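Local structure of probable LacI-family transcriptional regulator (Corynebacterium glutamicum ATCC 13032, 3BIL) at residues Glu106-Met111 with Asn131-Asn136; Gly125-Pro130 with Val149-Glu154; Ser166-Gly171 with Arg200-Asp205; Asn182-Ile187 with Ala242-Ala247; Pro288-Asp293 with Arg330-Asn335. The protein probably acts as a DNA-binding transcription factor of the LacI family, recognising regulatory sequences near the genes it controls. All blocks are in the same frame, centred on the assembly; numbering follows the deposited sequence.

Interaction 1. Residues Glu106-Met111 with Asn131-Asn136; sequences EDATTM and NEECAN
Asp107, whose backbone N lies 4.0 Å from Asn131 ND2, uses one carboxylate oxygen to fix the start of helix 108-120. Its OD1 accepts from Thr110 OG1 at 2.7 Å and from Thr110 N at 3.0 Å. The two donors reach the oxygen's anti side from opposite faces of the carboxylate, each tilted modestly out of its plane; this is the N-cap bond of the helix, strengthened by the threonine hydroxyl.

The capped first turn presents Ala108 and Met111 to segment 131-136. With CG anti to its backbone N (chi1 -175°) and an extended chi2, Met111 carries SD to Asn131 N; the bend at chi3 (-64°) then turns CE onto Asn131. The N-H points almost straight at Met111 SD, 3.6 Å from Asn131 N with an N-H...S angle of 179°, although at that length the bond is weak. The methyl CE also rests 3.8 Å from Asn131 CB. Cys134 SG enters between the two helix residues, 3.6 Å from Ala108 O and 4.0 Å from Met111 SD. Ala108 CB meets Glu133 CB at 3.7 Å. The Asn131 amide lies against the backbone from Glu106 to Ala108, while its OD1 takes a weak bond from Glu133 N, as in an Asx turn.

Outside the two segments, Glu106 pairs with Arg153 and Glu132 with Arg200. Sulfur and methyl packing beside an amide thus carries the contact, with one weak N-H...S bond across it, while the strong polar bonds lie in the cap and in those salt bridges.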
# COMPACT_ATOMS: atom_id res chain seq x y z
N GLU A 106 15.35 1.65 1.77
CA GLU A 106 16.12 1.81 3.01
C GLU A 106 17.62 1.55 2.76
O GLU A 106 18.34 1.05 3.64
CB GLU A 106 15.55 0.89 4.11
CG GLU A 106 14.01 0.98 4.29
CD GLU A 106 13.56 2.16 5.17
OE1 GLU A 106 14.32 3.15 5.32
OE2 GLU A 106 12.42 2.08 5.71
N ASP A 107 18.06 1.90 1.55
CA ASP A 107 19.40 1.60 1.06
C ASP A 107 20.05 2.91 0.70
O ASP A 107 19.60 3.59 -0.24
CB ASP A 107 19.34 0.71 -0.19
CG ASP A 107 20.71 0.11 -0.57
OD1 ASP A 107 21.32 0.55 -1.57
OD2 ASP A 107 21.16 -0.81 0.14
N ALA A 108 21.09 3.26 1.44
CA ALA A 108 21.84 4.50 1.23
C ALA A 108 22.40 4.61 -0.20
O ALA A 108 22.23 5.64 -0.85
CB ALA A 108 22.95 4.63 2.25
N THR A 109 23.06 3.55 -0.67
CA THR A 109 23.61 3.52 -2.03
C THR A 109 22.53 3.83 -3.07
O THR A 109 22.79 4.59 -4.02
CB THR A 109 24.26 2.15 -2.36
OG1 THR A 109 25.18 1.79 -1.33
CG2 THR A 109 24.98 2.19 -3.71
N THR A 110 21.34 3.26 -2.91
CA THR A 110 20.27 3.50 -3.88
C THR A 110 19.89 4.99 -3.92
O THR A 110 19.80 5.56 -5.00
CB THR A 110 19.03 2.59 -3.65
OG1 THR A 110 19.44 1.26 -3.33
CG2 THR A 110 18.20 2.51 -4.89
N MET A 111 19.71 5.61 -2.75
CA MET A 111 19.32 7.02 -2.62
C MET A 111 20.42 7.94 -3.12
O MET A 111 20.16 8.99 -3.75
CB MET A 111 19.01 7.38 -1.16
CG MET A 111 18.47 8.81 -0.95
SD MET A 111 18.27 9.23 0.80
CE MET A 111 16.98 8.06 1.30
N ASN A 131 17.90 8.99 4.39
CA ASN A 131 18.71 7.99 5.09
C ASN A 131 19.84 8.76 5.79
O ASN A 131 20.39 9.70 5.20
CB ASN A 131 19.30 6.99 4.10
CG ASN A 131 19.67 5.65 4.75
OD1 ASN A 131 20.58 5.56 5.59
ND2 ASN A 131 18.98 4.59 4.33
N GLU A 132 20.17 8.40 7.02
CA GLU A 132 21.24 9.11 7.73
C GLU A 132 22.60 8.98 7.08
O GLU A 132 23.41 9.91 7.11
CB GLU A 132 21.31 8.66 9.18
CG GLU A 132 20.14 9.16 9.99
CD GLU A 132 20.12 8.61 11.39
OE1 GLU A 132 19.11 8.87 12.09
OE2 GLU A 132 21.10 7.94 11.80
N GLU A 133 22.86 7.82 6.48
CA GLU A 133 24.10 7.57 5.77
C GLU A 133 24.25 8.38 4.48
O GLU A 133 25.09 8.05 3.64
CB GLU A 133 24.22 6.08 5.45
CG GLU A 133 24.16 5.22 6.68
CD GLU A 133 25.27 4.20 6.68
OE1 GLU A 133 25.31 3.37 5.74
OE2 GLU A 133 26.11 4.24 7.61
N CYS A 134 23.45 9.43 4.32
CA CYS A 134 23.43 10.29 3.13
C CYS A 134 23.47 11.75 3.55
O CYS A 134 23.23 12.65 2.73
CB CYS A 134 22.17 10.06 2.28
SG CYS A 134 22.16 8.57 1.28
N ALA A 135 23.74 11.98 4.83
CA ALA A 135 23.75 13.32 5.39
C ALA A 135 24.66 14.27 4.59
O ALA A 135 24.31 15.43 4.36
CB ALA A 135 24.15 13.27 6.86
N ASN A 136 25.82 13.77 4.17
CA ASN A 136 26.81 14.58 3.45
C ASN A 136 26.33 15.06 2.07
O ASN A 136 26.29 16.28 1.82
CB ASN A 136 28.16 13.86 3.36
CG ASN A 136 28.86 13.72 4.72
OD1 ASN A 136 28.45 14.33 5.72
ND2 ASN A 136 29.90 12.91 4.76

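Interaction 2. Residues Gly125-Pro130 with Val149-Glu154; sequences GIICVP and VLVDRE
Parallel strands 126-128 and 148-151 lie side by side in the central sheet, with Ile127 paired to Val149 and Cys128 to Leu150. Their short axes approach to 4.6 Å and cross at -25°, the twist usual for neighbouring parallel strands. Three backbone bonds define the ladder: Val149 N to Ile126 O at 2.9 Å, Cys128 N to Val149 O at 2.8 Å, and Val151 N to Cys128 O, also short. Cys128 O is additionally approached by Leu150 CA at 3.0 Å, a CA-H...O contact.

One face carries Ile127, Val149 and Val151. Ile127 CG2, anti to its backbone N, meets Val151 CG2 at 3.6 Å, while CG1 runs alongside Val149 CB; helix 296-308 covers this patch through Val304 and Leu307. Helix 135-143 links the two strands, making the pair a beta-alpha-beta unit of the Rossmann-like architecture found in periplasmic-binding-protein domains. The other face holds Cys128 and Leu150, where Cys128 SG stands beside Leu150 CD2.

Beyond the ladder the chains stay together through side chains. Leu150 CD2 comes up against the Pro130 ring, 3.6 Å from CD, and Pro130 CG lies 3.3 Å from Arg153 O. Val129 CG2 touches Val151 O, its side chain crossing that of Val151 at about a right angle. The extended Arg153 chain, on its way to Glu106, passes Val129 CG1, with CD 3.8 Å away, and Pro130 O sits near the plane of the guanidinium at its edge. Tyr80 gives Asp152 OD2 a weak bond.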
# COMPACT_ATOMS: atom_id res chain seq x y z
N GLY A 125 12.67 21.01 -7.66
CA GLY A 125 12.84 20.72 -6.21
C GLY A 125 12.83 19.25 -5.80
O GLY A 125 12.34 18.38 -6.53
N ILE A 126 13.37 18.96 -4.63
CA ILE A 126 13.40 17.59 -4.11
C ILE A 126 12.77 17.53 -2.73
O ILE A 126 13.22 18.24 -1.82
CB ILE A 126 14.85 17.04 -4.03
CG1 ILE A 126 15.41 16.83 -5.44
CG2 ILE A 126 14.89 15.74 -3.24
CD1 ILE A 126 16.76 16.16 -5.47
N ILE A 127 11.73 16.72 -2.58
CA ILE A 127 11.18 16.40 -1.26
C ILE A 127 11.58 14.98 -0.96
O ILE A 127 11.39 14.08 -1.80
CB ILE A 127 9.68 16.50 -1.22
CG1 ILE A 127 9.26 17.97 -1.24
CG2 ILE A 127 9.15 15.81 0.03
CD1 ILE A 127 7.79 18.19 -1.53
N CYS A 128 12.11 14.76 0.22
CA CYS A 128 12.86 13.54 0.45
C CYS A 128 12.87 13.03 1.90
O CYS A 128 12.85 13.82 2.85
CB CYS A 128 14.27 13.77 -0.06
SG CYS A 128 15.46 12.77 0.71
N VAL A 129 12.88 11.70 2.06
CA VAL A 129 12.99 11.04 3.38
C VAL A 129 14.41 10.54 3.54
O VAL A 129 14.75 9.47 3.07
CB VAL A 129 12.02 9.84 3.57
CG1 VAL A 129 12.21 9.22 4.94
CG2 VAL A 129 10.56 10.26 3.39
N PRO A 130 15.25 11.31 4.25
CA PRO A 130 16.68 11.07 4.31
C PRO A 130 17.04 9.79 5.02
O PRO A 130 16.54 9.53 6.11
CB PRO A 130 17.18 12.24 5.16
CG PRO A 130 16.02 12.61 6.00
CD PRO A 130 14.84 12.45 5.09
N VAL A 149 13.94 19.50 0.67
CA VAL A 149 13.06 19.45 1.84
C VAL A 149 13.08 18.02 2.33
O VAL A 149 12.92 17.09 1.55
CB VAL A 149 11.60 19.83 1.50
CG1 VAL A 149 10.73 19.74 2.74
CG2 VAL A 149 11.50 21.23 0.92
N LEU A 150 13.28 17.84 3.63
CA LEU A 150 13.21 16.51 4.22
C LEU A 150 11.85 16.33 4.92
O LEU A 150 11.29 17.30 5.49
CB LEU A 150 14.36 16.28 5.20
CG LEU A 150 15.80 16.49 4.70
CD1 LEU A 150 16.74 16.49 5.87
CD2 LEU A 150 16.25 15.44 3.68
N VAL A 151 11.31 15.11 4.84
CA VAL A 151 10.01 14.79 5.43
C VAL A 151 10.04 13.54 6.26
O VAL A 151 10.76 12.57 5.92
CB VAL A 151 8.88 14.59 4.38
CG1 VAL A 151 8.20 15.86 4.11
CG2 VAL A 151 9.42 13.99 3.08
N ASP A 152 9.21 13.53 7.31
CA ASP A 152 9.06 12.36 8.20
C ASP A 152 10.29 12.05 9.07
O ASP A 152 10.15 11.92 10.28
CB ASP A 152 8.62 11.11 7.41
CG ASP A 152 7.97 10.07 8.28
OD1 ASP A 152 8.44 8.92 8.26
OD2 ASP A 152 6.98 10.41 8.99
N ARG A 153 11.48 11.94 8.47
CA ARG A 153 12.73 11.68 9.18
C ARG A 153 13.66 12.88 9.16
O ARG A 153 13.71 13.62 8.18
CB ARG A 153 13.47 10.50 8.58
CG ARG A 153 12.81 9.22 8.86
CD ARG A 153 13.59 8.08 8.25
NE ARG A 153 12.81 6.85 8.25
CZ ARG A 153 13.05 5.80 7.48
NH1 ARG A 153 14.07 5.80 6.63
NH2 ARG A 153 12.26 4.73 7.55
N GLU A 154 14.40 13.05 10.25
CA GLU A 154 15.25 14.21 10.48
C GLU A 154 16.72 13.80 10.41
O GLU A 154 17.10 12.73 10.90
CB GLU A 154 14.97 14.80 11.88
CG GLU A 154 14.02 15.99 11.94
CD GLU A 154 14.43 17.04 13.01
OE1 GLU A 154 13.69 18.05 13.19
OE2 GLU A 154 15.48 16.89 13.67

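Interaction 3. Residues Ser166-Gly171 with Arg200-Asp205; sequences SNPQPG and RERLED
Pro168 puts its ring against helix 197-212, meeting three side chains from one side of the helix, Glu201, Arg202 and Asp205. Glu201 comes across the ring at about a right angle, with OE1 3.3 Å from Pro168 CD and OE2 3.5 Å from Pro168 CG. Asp205, one turn on, brings OD1 to 3.5 Å from the same CG, likewise crossing at a right angle. The aliphatic part of Arg202 completes the shell, its CG lying 3.9 Å from Pro168 CB. Next to the ring, Gln169 CB lies beside Asp205 OD1.

What positions these groups lies one layer out. Arg202 extends from CG to NE, carrying its guanidinium past the proline so that NH1 bonds to Gly248 O; Tyr189 and Gln294 pack on the same side chain. Ser166 OG is held by Gln294. The proline is set by the turn between strand 163-167 and helix 169-181: Asn167 OD1 accepts from Gln169 N at 2.9 Å (N-H...O 165°), with the donor above the carbonyl plane. The Asn167 capping bond occupies the Gln169 N-H, consistent with Asp205 OD1 remaining 3.6 Å from Gln169 N without a bond.

Two carboxylates thus converge on one apolar ring. Asp205 OD1 stands 3.1 Å from Glu201 OE2 and equally close to Glu201 O, all three acceptors. Such crowding may favour protonation of Asp205, or of Glu201, while the start of helix 169-181, whose dipole is positive there, may offset part of the charge. Contact across the segments rests on carboxylate oxygens against the proline ring carbons.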
# COMPACT_ATOMS: atom_id res chain seq x y z
N SER A 166 6.36 14.83 11.74
CA SER A 166 5.25 14.73 12.68
C SER A 166 5.77 14.71 14.10
O SER A 166 6.81 14.11 14.36
CB SER A 166 4.40 13.49 12.40
OG SER A 166 5.04 12.33 12.92
N ASN A 167 5.08 15.39 15.01
CA ASN A 167 5.44 15.32 16.43
C ASN A 167 4.71 14.19 17.11
O ASN A 167 3.48 14.24 17.26
CB ASN A 167 5.18 16.63 17.18
CG ASN A 167 5.38 16.49 18.70
OD1 ASN A 167 5.88 15.48 19.21
ND2 ASN A 167 4.96 17.50 19.43
N PRO A 168 5.46 13.16 17.54
CA PRO A 168 4.79 11.93 18.01
C PRO A 168 4.33 11.97 19.44
O PRO A 168 3.56 11.08 19.87
CB PRO A 168 5.86 10.84 17.81
CG PRO A 168 7.19 11.58 17.56
CD PRO A 168 6.93 13.06 17.56
N GLN A 169 4.76 12.98 20.20
CA GLN A 169 4.51 12.98 21.65
C GLN A 169 3.00 13.05 22.06
O GLN A 169 2.56 12.31 22.96
CB GLN A 169 5.35 14.08 22.30
CG GLN A 169 5.38 14.12 23.84
CD GLN A 169 4.09 14.61 24.47
OE1 GLN A 169 3.44 15.55 23.99
NE2 GLN A 169 3.70 13.95 25.57
N PRO A 170 2.22 13.95 21.42
CA PRO A 170 0.79 14.04 21.76
C PRO A 170 -0.03 12.77 21.57
O PRO A 170 -0.78 12.41 22.45
CB PRO A 170 0.29 15.17 20.86
CG PRO A 170 1.53 16.01 20.60
CD PRO A 170 2.62 14.99 20.45
N GLY A 171 0.14 12.07 20.44
CA GLY A 171 -0.52 10.75 20.23
C GLY A 171 -0.03 9.65 21.16
O GLY A 171 -0.85 8.90 21.77
N ARG A 200 13.68 6.42 17.31
CA ARG A 200 14.12 6.82 18.65
C ARG A 200 13.23 7.89 19.26
O ARG A 200 12.80 7.73 20.40
CB ARG A 200 15.62 7.17 18.75
CG ARG A 200 16.17 8.05 17.65
CD ARG A 200 17.69 8.17 17.70
NE ARG A 200 18.27 7.74 16.43
CZ ARG A 200 18.51 8.53 15.38
NH1 ARG A 200 18.26 9.84 15.42
NH2 ARG A 200 19.03 8.01 14.29
N GLU A 201 12.91 8.94 18.50
CA GLU A 201 11.89 9.90 18.93
C GLU A 201 10.70 9.21 19.65
O GLU A 201 10.36 9.58 20.78
CB GLU A 201 11.39 10.68 17.73
CG GLU A 201 11.73 12.16 17.71
CD GLU A 201 10.52 13.04 17.98
OE1 GLU A 201 10.14 13.81 17.07
OE2 GLU A 201 9.96 12.96 19.10
N ARG A 202 10.11 8.21 19.01
CA ARG A 202 8.90 7.56 19.50
C ARG A 202 9.17 6.64 20.65
O ARG A 202 8.25 6.39 21.46
CB ARG A 202 8.23 6.76 18.38
CG ARG A 202 7.91 7.63 17.16
CD ARG A 202 7.12 6.86 16.15
NE ARG A 202 6.97 7.67 14.96
CZ ARG A 202 6.58 7.18 13.80
NH1 ARG A 202 6.34 5.89 13.70
NH2 ARG A 202 6.45 7.97 12.74
N LEU A 203 10.39 6.10 20.72
CA LEU A 203 10.70 5.27 21.88
C LEU A 203 11.03 6.15 23.11
O LEU A 203 10.59 5.85 24.23
CB LEU A 203 11.74 4.20 21.57
CG LEU A 203 12.44 3.56 22.77
CD1 LEU A 203 11.61 2.42 23.39
CD2 LEU A 203 13.84 3.08 22.33
N GLU A 204 11.76 7.27 22.92
CA GLU A 204 11.88 8.28 24.01
C GLU A 204 10.47 8.62 24.56
O GLU A 204 10.22 8.45 25.77
CB GLU A 204 12.57 9.59 23.59
CG GLU A 204 13.97 9.51 22.94
CD GLU A 204 14.48 10.88 22.36
OE1 GLU A 204 15.45 10.87 21.56
OE2 GLU A 204 13.91 11.96 22.71
N ASP A 205 9.55 9.04 23.66
CA ASP A 205 8.19 9.50 24.04
C ASP A 205 7.33 8.46 24.72
O ASP A 205 6.57 8.73 25.64
CB ASP A 205 7.46 10.03 22.82
CG ASP A 205 8.18 11.22 22.20
OD1 ASP A 205 7.95 11.52 21.01
OD2 ASP A 205 8.99 11.86 22.89

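Interaction 4. Residues Asn182-Ile187 with Ala242-Ala247; sequences NNALPI and AKTLFA
Ile187 and Thr244 pair as parallel neighbours, their CA atoms 4.7 Å apart, where strands 187-190 and 244-247 begin in one half of the periplasmic-binding-protein fold. The chain arrives there from helix 169-181, which ends in a Schellman motif with Asn183 at positive phi and Ala184 N bonded back to Leu179 O. It then passes an inverse gamma turn at Ala184 and a cis peptide before Pro186.

Of the hydrogen bonds across the contact, two converge on Pro186 O. Lys243 N reaches it at 2.9 Å in the carbonyl plane (N-H...O 159°), and Thr244 N adds a weaker, more bent bond at 3.3 Å. The third comes from a side chain: Thr244 OG1 donates to Ala184 O at 2.8 Å, tilted from the carbonyl plane. The hydroxyl can do so because it lies anti to the carbonyl carbon (chi1 -74°), turned back to the approaching loop, and so it ties the gamma turn to the first residue of strand 244-247. Ile187 N bonds outside the pair, to Gln218 OE1.

Apolar packing follows the bridge. The Ile187 and Thr244 side chains run alongside each other, pointing the same way, with CG2 atoms 4.1 Å apart. Leu179 of helix 169-181 lies over both residues. Phe246, whose ring meets Tyr189 edge-to-face, carries the same surface further along the strand.

On the solvent side, the exposed Lys243 bends at chi3 (-93°), laying CE against Leu185 O at 3.2 Å and Pro186 CD at 3.8 Å. On the buried side, Ile187 CG2 rests 3.7 Å from Phe246 CB.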
# COMPACT_ATOMS: atom_id res chain seq x y z
N ASN A 182 -7.28 2.21 31.54
CA ASN A 182 -7.94 0.93 31.33
C ASN A 182 -7.30 -0.27 32.02
O ASN A 182 -7.76 -1.43 31.83
CB ASN A 182 -8.06 0.67 29.84
CG ASN A 182 -9.23 1.43 29.21
OD1 ASN A 182 -10.38 1.03 29.37
ND2 ASN A 182 -8.93 2.54 28.48
N ASN A 183 -6.27 0.01 32.85
CA ASN A 183 -5.41 -1.04 33.43
C ASN A 183 -4.99 -2.10 32.38
O ASN A 183 -5.02 -3.29 32.65
CB ASN A 183 -6.06 -1.71 34.65
CG ASN A 183 -5.05 -2.58 35.45
OD1 ASN A 183 -3.86 -2.24 35.55
ND2 ASN A 183 -5.52 -3.71 36.01
N ALA A 184 -4.62 -1.67 31.18
CA ALA A 184 -4.41 -2.61 30.12
C ALA A 184 -2.91 -2.85 30.09
O ALA A 184 -2.25 -2.66 29.07
CB ALA A 184 -4.93 -2.04 28.80
N LEU A 185 -2.37 -3.26 31.24
CA LEU A 185 -0.95 -3.32 31.43
C LEU A 185 -0.59 -4.75 31.70
O LEU A 185 -1.44 -5.49 32.22
CB LEU A 185 -0.55 -2.50 32.66
CG LEU A 185 -0.76 -1.00 32.74
CD1 LEU A 185 -0.15 -0.53 34.11
CD2 LEU A 185 -0.18 -0.21 31.51
N PRO A 186 0.69 -5.13 31.45
CA PRO A 186 1.79 -4.33 30.88
C PRO A 186 1.74 -4.14 29.39
O PRO A 186 1.13 -4.94 28.66
CB PRO A 186 3.08 -5.14 31.24
CG PRO A 186 2.64 -6.45 31.65
CD PRO A 186 1.15 -6.47 31.88
N ILE A 187 2.43 -3.10 28.93
CA ILE A 187 2.47 -2.76 27.55
C ILE A 187 3.76 -3.32 26.93
O ILE A 187 4.86 -3.09 27.44
CB ILE A 187 2.40 -1.22 27.37
CG1 ILE A 187 1.17 -0.65 28.07
CG2 ILE A 187 2.43 -0.82 25.84
CD1 ILE A 187 1.18 0.87 28.28
N ALA A 242 3.07 -9.41 28.00
CA ALA A 242 2.37 -8.20 27.48
C ALA A 242 0.91 -8.46 27.35
O ALA A 242 0.51 -9.52 26.89
CB ALA A 242 2.95 -7.70 26.13
N LYS A 243 0.10 -7.51 27.83
CA LYS A 243 -1.35 -7.56 27.66
C LYS A 243 -1.80 -6.51 26.63
O LYS A 243 -2.97 -6.46 26.25
CB LYS A 243 -2.08 -7.45 29.01
CG LYS A 243 -2.17 -8.82 29.71
CD LYS A 243 -2.97 -8.83 31.01
CE LYS A 243 -2.02 -8.62 32.23
NZ LYS A 243 -2.26 -9.51 33.44
N THR A 244 -0.84 -5.71 26.15
CA THR A 244 -1.08 -4.72 25.13
C THR A 244 0.10 -4.69 24.18
O THR A 244 1.26 -4.78 24.59
CB THR A 244 -1.33 -3.30 25.74
OG1 THR A 244 -2.65 -3.25 26.32
CG2 THR A 244 -1.28 -2.17 24.66
N LEU A 245 -0.18 -4.61 22.88
CA LEU A 245 0.90 -4.51 21.94
C LEU A 245 0.77 -3.14 21.28
O LEU A 245 -0.29 -2.76 20.80
CB LEU A 245 0.89 -5.68 20.95
CG LEU A 245 1.09 -7.06 21.64
CD1 LEU A 245 0.71 -8.29 20.74
CD2 LEU A 245 2.51 -7.20 22.21
N PHE A 246 1.86 -2.39 21.28
CA PHE A 246 1.81 -1.01 20.93
C PHE A 246 2.90 -0.89 19.87
O PHE A 246 4.08 -0.83 20.16
CB PHE A 246 1.98 -0.15 22.21
CG PHE A 246 1.90 1.37 22.01
CD1 PHE A 246 1.41 2.17 23.03
CD2 PHE A 246 2.36 1.99 20.87
CE1 PHE A 246 1.36 3.52 22.91
CE2 PHE A 246 2.34 3.33 20.74
CZ PHE A 246 1.84 4.11 21.76
N ALA A 247 2.50 -0.92 18.62
CA ALA A 247 3.46 -0.88 17.54
C ALA A 247 3.85 0.53 17.34
O ALA A 247 3.05 1.41 17.58
CB ALA A 247 2.78 -1.37 16.30

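Interaction 5. Residues Pro288-Asp293 with Arg330-Asn335; sequences PLTVID and RESIIN
Segments 288-293 and 330-335 run almost perpendicular, 86° between the end-to-end directions of Pro288-Val291 and Arg330-Ile333, and approach most closely where Thr290 CA lies 4.5 Å from Arg330 CA. One backbone bond joins them, Glu331 N to Pro288 O at 3.0 Å, with the donor well above the carbonyl plane.

Two hydroxyls supply what the main chains do not. Ser332 OG accepts from Thr290 N at 2.7 Å. Its chi1 of 51° places it between the backbone N and the carbonyl carbon, from where it also bonds to Val273 O of the adjoining strand, so one small group links three stretches of chain. Reciprocally, Thr290 OG1, anti to its carbonyl carbon, accepts from Arg330 N at 3.1 Å with an N-H...O angle of 154°. Each hydroxyl therefore satisfies an amide of the other segment.

Arg330 contributes the broadest surface. Its chain, extended from CG to NE, is laid along the other segment: CD packs 3.5 Å from Pro288 CB, and NH1 makes a weak, bent bond to Leu289 O at 2.8 Å. The same NH1 passes Val291 CG2 at 3.8 Å. Glu331 runs alongside the Pro288 ring, which also packs on His261 of the second subunit.

Ile333 leads onward to strand 272-276, whose Ile274 it touches. Strand 291-293 is an interior strand, set between strand 272-276 and the antiparallel strand 322-328, and the loop that follows the latter crosses its entry, in the C-terminal part of the periplasmic-binding-protein fold of LacI-family regulators.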
# COMPACT_ATOMS: atom_id res chain seq x y z
N PRO A 288 -12.33 -2.56 15.44
CA PRO A 288 -11.42 -1.66 14.77
C PRO A 288 -10.27 -1.24 15.69
O PRO A 288 -10.41 -1.30 16.91
CB PRO A 288 -12.33 -0.49 14.39
CG PRO A 288 -13.69 -1.16 14.24
CD PRO A 288 -13.72 -2.07 15.41
N LEU A 289 -9.15 -0.84 15.09
CA LEU A 289 -7.95 -0.60 15.84
C LEU A 289 -7.80 0.84 16.27
O LEU A 289 -7.78 1.72 15.44
CB LEU A 289 -6.73 -0.97 15.01
CG LEU A 289 -5.87 -2.15 15.35
CD1 LEU A 289 -6.66 -3.45 15.21
CD2 LEU A 289 -4.74 -2.10 14.37
N THR A 290 -7.64 1.06 17.56
CA THR A 290 -7.14 2.31 18.02
C THR A 290 -5.75 2.52 17.38
O THR A 290 -4.89 1.68 17.44
CB THR A 290 -7.13 2.32 19.53
OG1 THR A 290 -8.47 2.08 20.02
CG2 THR A 290 -6.64 3.67 20.06
N VAL A 291 -5.51 3.67 16.76
CA VAL A 291 -4.24 3.92 16.12
C VAL A 291 -3.84 5.38 16.32
O VAL A 291 -4.67 6.23 16.68
CB VAL A 291 -4.28 3.70 14.57
CG1 VAL A 291 -4.43 2.17 14.17
CG2 VAL A 291 -5.36 4.55 13.88
N ILE A 292 -2.56 5.64 16.08
CA ILE A 292 -2.01 6.95 16.13
C ILE A 292 -1.91 7.47 14.71
O ILE A 292 -1.24 6.90 13.87
CB ILE A 292 -0.68 6.96 16.90
CG1 ILE A 292 -0.97 6.70 18.39
CG2 ILE A 292 0.05 8.29 16.72
CD1 ILE A 292 0.29 6.54 19.24
N ASP A 293 -2.64 8.54 14.43
CA ASP A 293 -2.64 9.09 13.11
C ASP A 293 -1.58 10.19 13.04
O ASP A 293 -1.42 10.97 13.97
CB ASP A 293 -4.06 9.59 12.75
CG ASP A 293 -4.10 10.49 11.50
OD1 ASP A 293 -3.14 10.52 10.71
OD2 ASP A 293 -5.10 11.18 11.28
N ARG A 330 -10.73 3.81 18.71
CA ARG A 330 -11.63 2.85 18.12
C ARG A 330 -11.97 1.78 19.14
O ARG A 330 -12.37 2.14 20.25
CB ARG A 330 -11.08 2.28 16.86
CG ARG A 330 -10.76 3.34 15.83
CD ARG A 330 -10.93 2.71 14.44
NE ARG A 330 -10.54 3.64 13.39
CZ ARG A 330 -9.42 3.59 12.70
NH1 ARG A 330 -8.53 2.62 12.91
NH2 ARG A 330 -9.19 4.51 11.78
N GLU A 331 -11.83 0.50 18.82
CA GLU A 331 -12.25 -0.52 19.80
C GLU A 331 -11.26 -1.65 20.20
O GLU A 331 -11.69 -2.75 20.56
CB GLU A 331 -13.60 -1.11 19.40
CG GLU A 331 -14.80 -0.39 20.04
CD GLU A 331 -15.53 0.56 19.08
OE1 GLU A 331 -15.96 1.66 19.55
OE2 GLU A 331 -15.68 0.21 17.87
N SER A 332 -9.95 -1.39 20.17
CA SER A 332 -8.96 -2.45 20.42
C SER A 332 -8.29 -2.43 21.83
O SER A 332 -7.24 -3.04 22.03
CB SER A 332 -7.91 -2.44 19.32
OG SER A 332 -7.37 -1.15 19.09
N ILE A 333 -8.91 -1.75 22.80
CA ILE A 333 -8.45 -1.69 24.18
C ILE A 333 -9.51 -2.34 25.07
O ILE A 333 -10.63 -1.87 25.13
CB ILE A 333 -8.31 -0.24 24.67
CG1 ILE A 333 -7.46 0.63 23.71
CG2 ILE A 333 -7.80 -0.20 26.10
CD1 ILE A 333 -6.10 0.13 23.44
N ILE A 334 -9.13 -3.40 25.78
CA ILE A 334 -9.97 -4.00 26.83
C ILE A 334 -10.08 -3.09 28.04
O ILE A 334 -9.14 -2.40 28.40
CB ILE A 334 -9.35 -5.32 27.34
CG1 ILE A 334 -9.20 -6.33 26.22
CG2 ILE A 334 -10.22 -5.95 28.40
CD1 ILE A 334 -7.85 -6.36 25.65
N ASN A 335 -11.25 -3.09 28.68
CA ASN A 335 -11.33 -2.60 30.05
C ASN A 335 -11.23 -3.70 31.13
O ASN A 335 -12.14 -4.53 31.27
CB ASN A 335 -12.55 -1.72 30.28
CG ASN A 335 -12.37 -0.83 31.49
OD1 ASN A 335 -13.29 -0.61 32.28
ND2 ASN A 335 -11.15 -0.35 31.67

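How the interactions relate
Along the chain, interactions 1 and 2 alternate their segments, as do 3 and 4, while interaction 5 closes the series. Interactions 1 and 2 have centres 12 Å apart and touch where Met111 packs on Val129. Interactions 4 and 5 form a second cluster, also 12 Å apart, on the opposite side of the chain's centre; 1 and 5 are 35 Å apart. Interaction 3, 18 Å from 2, 4 and 5, is linked to interaction 1 through Glu132-Arg200 and to interaction 5 by Gly171 packing on Ile292. The strands of interactions 2 to 5 form one run of neighbours, in which 163-167 and 322-328 connect those of one lobe to those of the other; interaction 3 lies where the chain crosses into the second lobe.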